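Local coordinates for protein gamma-glutamyltransferase 1 Threonine peptidase. MEROPS family T03 (Pseudomonas nitroreducens, PDB 7D9E) that probably transfers gamma-glutamyl groups to acceptor amines, as in theanine synthesis, acting as a threonine peptidase-type enzyme of the N-terminal nucleophile superfamily, at residues M105-N108 against E112-E115; G126-V131 against G235-D240. All blocks are in the same frame, centred on the assembly; numbering follows the deposited sequence.

How the contacts relate
Both contacts lie in one chain of the gamma-glutamyltransferase and follow each other in sequence. Contact 1 is closed within a few residues, in the long loop between strand 87-93 and helix 130-141; contact 2 begins at the end of that same loop and reaches across to residues 235-240, which lead into helix 239-244. Their centres are about 22 Å apart, yet they touch, the methyl CE of Met105 lying 3.6 Å from CD2 of Leu236. Contact 1 is at the surface and contact 2 is buried, closer to the bound 6-diazenyl-5-oxo-L-norleucine (DON). The loop thus runs from a surface turn back into the core, and the second subunit touches it at both levels.

Contact 1. Residues M105-N108 against E112-E115; sequences MYLN and EVIE
Leu107 and Val113 form a non-hydrogen-bonded antiparallel pair, a single beta bridge with its CA atoms 4.6 Å apart, flanked by the bonds Ile114 N to Tyr106 O and Asn108 N to Glu112 O. The first of these is short, 2.8 Å from Ile114 N to Tyr106 O, with the donor almost in line with the carbonyl bond. Asn108 adds a third bond from its side chain. With CG set between the backbone N and the carbonyl carbon (chi1 59°), the amide is turned to the start of 112-115, and its OD1 accepts from Glu112 N at 3.1 Å, the donor standing 42° out of the amide plane. The same oxygen takes the N-H of Lys110, closing an Asx turn, so one oxygen accepts N-H groups from the connection and just after it. Replacing Asn108 by an alanine would probably leave the N-H groups of Glu112 and Lys110 without this acceptor and the turn freer to move.

Ile114 keeps CG1 beside its own backbone N (chi1 -67°), which brings CG1 to within 3.6 Å of Asn108 CB, while its CD1 reaches the carbonyl group of Leu107. The methyl CD2 of Leu107 meets CG2 of Val113 at 3.8 Å and rests against the carbonyl of Glu112. Tyr106 sends its ring away from residues 112-115; CG of Met105 sits over the centre of one ring face, 3.5 Å above the plane, and the hydroxyl is hydrogen-bonded to Lys123 O.

This hairpin-like turn stands at the surface in the loop between strand 87-93 and helix 130-141, where Met41 of the neighbouring subunit packs on Met105 and Tyr106, and Ser46 of that subunit on Leu107 and Val113.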
loop_
_atom_site.group_PDB
_atom_site.type_symbol
_atom_site.label_atom_id
_atom_site.label_comp_id
_atom_site.label_asym_id
_atom_site.label_seq_id
_atom_site.Cartn_x
_atom_site.Cartn_y
_atom_site.Cartn_z
ATOM N N MET A 105 17.381 18.000 -1.786
ATOM C CA MET A 105 16.372 19.037 -1.876
ATOM C C MET A 105 15.643 19.275 -0.549
ATOM O O MET A 105 15.023 20.330 -0.372
ATOM C CB MET A 105 15.305 18.706 -2.920
ATOM C CG MET A 105 14.458 17.515 -2.612
ATOM S SD MET A 105 13.638 16.816 -4.059
ATOM C CE MET A 105 12.217 17.885 -4.124
ATOM N N TYR A 106 15.670 18.323 0.373
ATOM C CA TYR A 106 14.968 18.494 1.640
ATOM C C TYR A 106 15.899 18.885 2.784
ATOM O O TYR A 106 15.468 18.890 3.942
ATOM C CB TYR A 106 14.159 17.241 1.974
ATOM C CG TYR A 106 13.094 16.942 0.947
ATOM C CD1 TYR A 106 12.090 17.858 0.668
ATOM C CD2 TYR A 106 13.104 15.750 0.241
ATOM C CE1 TYR A 106 11.110 17.583 -0.257
ATOM C CE2 TYR A 106 12.144 15.478 -0.711
ATOM C CZ TYR A 106 11.162 16.399 -0.966
ATOM O OH TYR A 106 10.204 16.118 -1.913
ATOM N N LEU A 107 17.150 19.231 2.489
ATOM C CA LEU A 107 18.117 19.562 3.524
ATOM C C LEU A 107 18.339 21.069 3.606
ATOM O O LEU A 107 18.294 21.785 2.602
ATOM C CB LEU A 107 19.450 18.869 3.237
ATOM C CG LEU A 107 19.356 17.355 3.073
ATOM C CD1 LEU A 107 20.756 16.779 3.001
ATOM C CD2 LEU A 107 18.574 16.703 4.216
ATOM N N ASN A 108 18.592 21.549 4.823
ATOM C CA ASN A 108 18.795 22.971 5.048
ATOM C C ASN A 108 20.284 23.293 5.143
ATOM O O ASN A 108 21.146 22.424 4.952
ATOM C CB ASN A 108 18.048 23.423 6.305
ATOM C CG ASN A 108 18.488 22.679 7.545
ATOM O OD1 ASN A 108 19.572 22.109 7.590
ATOM N ND2 ASN A 108 17.619 22.647 8.551
ATOM N N GLU A 112 20.550 19.165 7.491
ATOM C CA GLU A 112 19.570 18.391 8.230
ATOM C C GLU A 112 18.242 18.441 7.495
ATOM O O GLU A 112 17.960 19.374 6.740
ATOM C CB GLU A 112 19.406 18.960 9.642
ATOM C CG GLU A 112 20.549 18.588 10.564
ATOM C CD GLU A 112 20.353 19.120 11.967
ATOM O OE1 GLU A 112 20.854 18.484 12.919
ATOM O OE2 GLU A 112 19.691 20.171 12.116
ATOM N N VAL A 113 17.411 17.428 7.732
ATOM C CA VAL A 113 16.131 17.361 7.043
ATOM C C VAL A 113 15.245 18.496 7.533
ATOM O O VAL A 113 15.106 18.725 8.742
ATOM C CB VAL A 113 15.473 15.992 7.250
ATOM C CG1 VAL A 113 14.073 16.001 6.666
ATOM C CG2 VAL A 113 16.312 14.901 6.614
ATOM N N ILE A 114 14.647 19.222 6.596
ATOM C CA ILE A 114 13.763 20.324 6.948
ATOM C C ILE A 114 12.433 19.715 7.371
ATOM O O ILE A 114 11.826 18.951 6.617
ATOM C CB ILE A 114 13.583 21.288 5.770
ATOM C CG1 ILE A 114 14.894 22.005 5.457
ATOM C CG2 ILE A 114 12.499 22.306 6.098
ATOM C CD1 ILE A 114 14.879 22.753 4.144
ATOM N N GLU A 115 11.984 20.045 8.581
ATOM C CA GLU A 115 10.780 19.440 9.133
ATOM C C GLU A 115 9.604 19.574 8.177
ATOM O O GLU A 115 9.196 20.683 7.819
ATOM C CB GLU A 115 10.449 20.114 10.467
ATOM C CG GLU A 115 10.211 21.612 10.358
#

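Contact 2. Residues G126-V131 against G235-D240; sequences GVPGTV and GLITSD
Ile237 carries most of this buried contact, setting the end of its side chain against the backbone of Gly126 and Val127. Its CB already points at the opposing segment, and the chain is drawn out beyond it (chi2 172°), so that the methyl CD1 leads. This methyl comes to 3.6 Å from Gly126 O, with Gly126 C close behind, and to 4.1 Å from Val127 CA. It thus lies against the peptide that joins the two residues. The contact is van der Waals only; no hydrogen bond crosses between the segments.

Val127 supplies the side-chain half of the contact. Its CG2 meets CG1 of Ile237, one carbon back from the tip, at 4.3 Å. Beyond CD1 the ring of Pro128 takes over, CD lying 4.4 Å from that methyl. These longer separations make a loose apolar packing, tightest where CD1 meets the main chain of Gly126. As a glycine, Gly126 adds no side chain here; its carbonyl group is what the methyl rests against, while its N-H is hydrogen-bonded to Asn38 OD1 of the neighbouring subunit.

Leu226 and Met230 of helix 221-233 also touch Ile237, and Asp241 and Leu242, further along helix 239-244, touch Val127.

The packing joins two approaches to helices, since Gly126-Gly129 runs into helix 130-141 and Thr238, next after Ile237, is the N-cap of helix 239-244. Backbone hydrogen bonds of Val127 with Ile96 and of Gly129 with Gly76 tie the first approach to the loops bordering the central antiparallel sheet. Helices laid against an antiparallel sheet are consistent with the four-layer alpha-beta-beta-alpha sandwich of the N-terminal nucleophile clan, to which this family belongs, and Gly126 lies about 11 Å from the DON bound in this enzyme.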
loop_
_atom_site.group_PDB
_atom_site.type_symbol
_atom_site.label_atom_id
_atom_site.label_comp_id
_atom_site.label_asym_id
_atom_site.label_seq_id
_atom_site.Cartn_x
_atom_site.Cartn_y
_atom_site.Cartn_z
ATOM N N GLY A 126 5.330 13.574 -5.717
ATOM C CA GLY A 126 5.791 12.931 -6.926
ATOM C C GLY A 126 4.781 13.075 -8.053
ATOM O O GLY A 126 3.632 13.459 -7.840
ATOM N N VAL A 127 5.223 12.757 -9.270
ATOM C CA VAL A 127 4.347 12.837 -10.434
ATOM C C VAL A 127 3.271 11.758 -10.310
ATOM O O VAL A 127 3.622 10.571 -10.200
ATOM C CB VAL A 127 5.144 12.671 -11.735
ATOM C CG1 VAL A 127 4.198 12.760 -12.913
ATOM C CG2 VAL A 127 6.276 13.710 -11.823
ATOM N N PRO A 128 1.976 12.099 -10.314
ATOM C CA PRO A 128 0.947 11.072 -10.045
ATOM C C PRO A 128 0.863 10.015 -11.139
ATOM O O PRO A 128 0.936 10.327 -12.327
ATOM C CB PRO A 128 -0.354 11.878 -9.983
ATOM C CG PRO A 128 0.062 13.273 -9.581
ATOM C CD PRO A 128 1.401 13.466 -10.294
ATOM N N GLY A 129 0.623 8.770 -10.716
ATOM C CA GLY A 129 0.509 7.649 -11.635
ATOM C C GLY A 129 -0.855 7.002 -11.762
ATOM O O GLY A 129 -1.091 6.249 -12.701
ATOM N N THR A 130 -1.777 7.280 -10.841
ATOM C CA THR A 130 -2.997 6.480 -10.763
ATOM C C THR A 130 -3.815 6.484 -12.055
ATOM O O THR A 130 -4.235 5.423 -12.528
ATOM C CB THR A 130 -3.823 6.927 -9.569
ATOM O OG1 THR A 130 -3.054 6.641 -8.407
ATOM C CG2 THR A 130 -5.122 6.177 -9.521
ATOM N N VAL A 131 -4.065 7.656 -12.641
ATOM C CA VAL A 131 -4.879 7.680 -13.856
ATOM C C VAL A 131 -4.228 6.855 -14.964
ATOM O O VAL A 131 -4.903 6.104 -15.675
ATOM C CB VAL A 131 -5.195 9.116 -14.295
ATOM C CG1 VAL A 131 -5.950 9.103 -15.626
ATOM C CG2 VAL A 131 -6.039 9.800 -13.227
ATOM N N GLY A 235 6.014 24.442 -6.549
ATOM C CA GLY A 235 6.284 23.042 -6.780
ATOM C C GLY A 235 7.216 22.830 -7.959
ATOM O O GLY A 235 7.657 23.765 -8.632
ATOM N N LEU A 236 7.495 21.552 -8.221
ATOM C CA LEU A 236 8.498 21.179 -9.210
ATOM C C LEU A 236 7.894 20.533 -10.444
ATOM O O LEU A 236 8.551 20.501 -11.486
ATOM C CB LEU A 236 9.451 20.153 -8.593
ATOM C CG LEU A 236 10.478 20.644 -7.593
ATOM C CD1 LEU A 236 9.804 21.102 -6.329
ATOM C CD2 LEU A 236 11.439 19.503 -7.264
ATOM N N ILE A 237 6.674 20.011 -10.354
ATOM C CA ILE A 237 6.103 19.244 -11.450
ATOM C C ILE A 237 5.778 20.172 -12.607
ATOM O O ILE A 237 5.186 21.249 -12.423
ATOM C CB ILE A 237 4.869 18.478 -10.979
ATOM C CG1 ILE A 237 5.314 17.430 -9.955
ATOM C CG2 ILE A 237 4.173 17.761 -12.142
ATOM C CD1 ILE A 237 4.165 16.745 -9.277
ATOM N N THR A 238 6.205 19.768 -13.804
ATOM C CA THR A 238 6.028 20.523 -15.036
ATOM C C THR A 238 5.254 19.694 -16.056
ATOM O O THR A 238 5.026 18.503 -15.883
ATOM C CB THR A 238 7.392 20.904 -15.660
ATOM O OG1 THR A 238 8.082 19.715 -16.064
ATOM C CG2 THR A 238 8.247 21.702 -14.690
ATOM N N SER A 239 4.855 20.341 -17.154
ATOM C CA SER A 239 4.222 19.601 -18.243
ATOM C C SER A 239 5.107 18.455 -18.729
ATOM O O SER A 239 4.610 17.358 -19.024
ATOM C CB SER A 239 3.894 20.557 -19.399
ATOM O OG SER A 239 3.473 19.808 -20.532
ATOM N N ASP A 240 6.428 18.676 -18.798
ATOM C CA ASP A 240 7.339 17.618 -19.231
ATOM C C ASP A 240 7.234 16.385 -18.333
ATOM O O ASP A 240 7.267 15.245 -18.817
ATOM C CB ASP A 240 8.790 18.113 -19.218
ATOM C CG ASP A 240 9.153 18.937 -20.434
ATOM O OD1 ASP A 240 8.242 19.436 -21.131
ATOM O OD2 ASP A 240 10.367 19.089 -20.691
#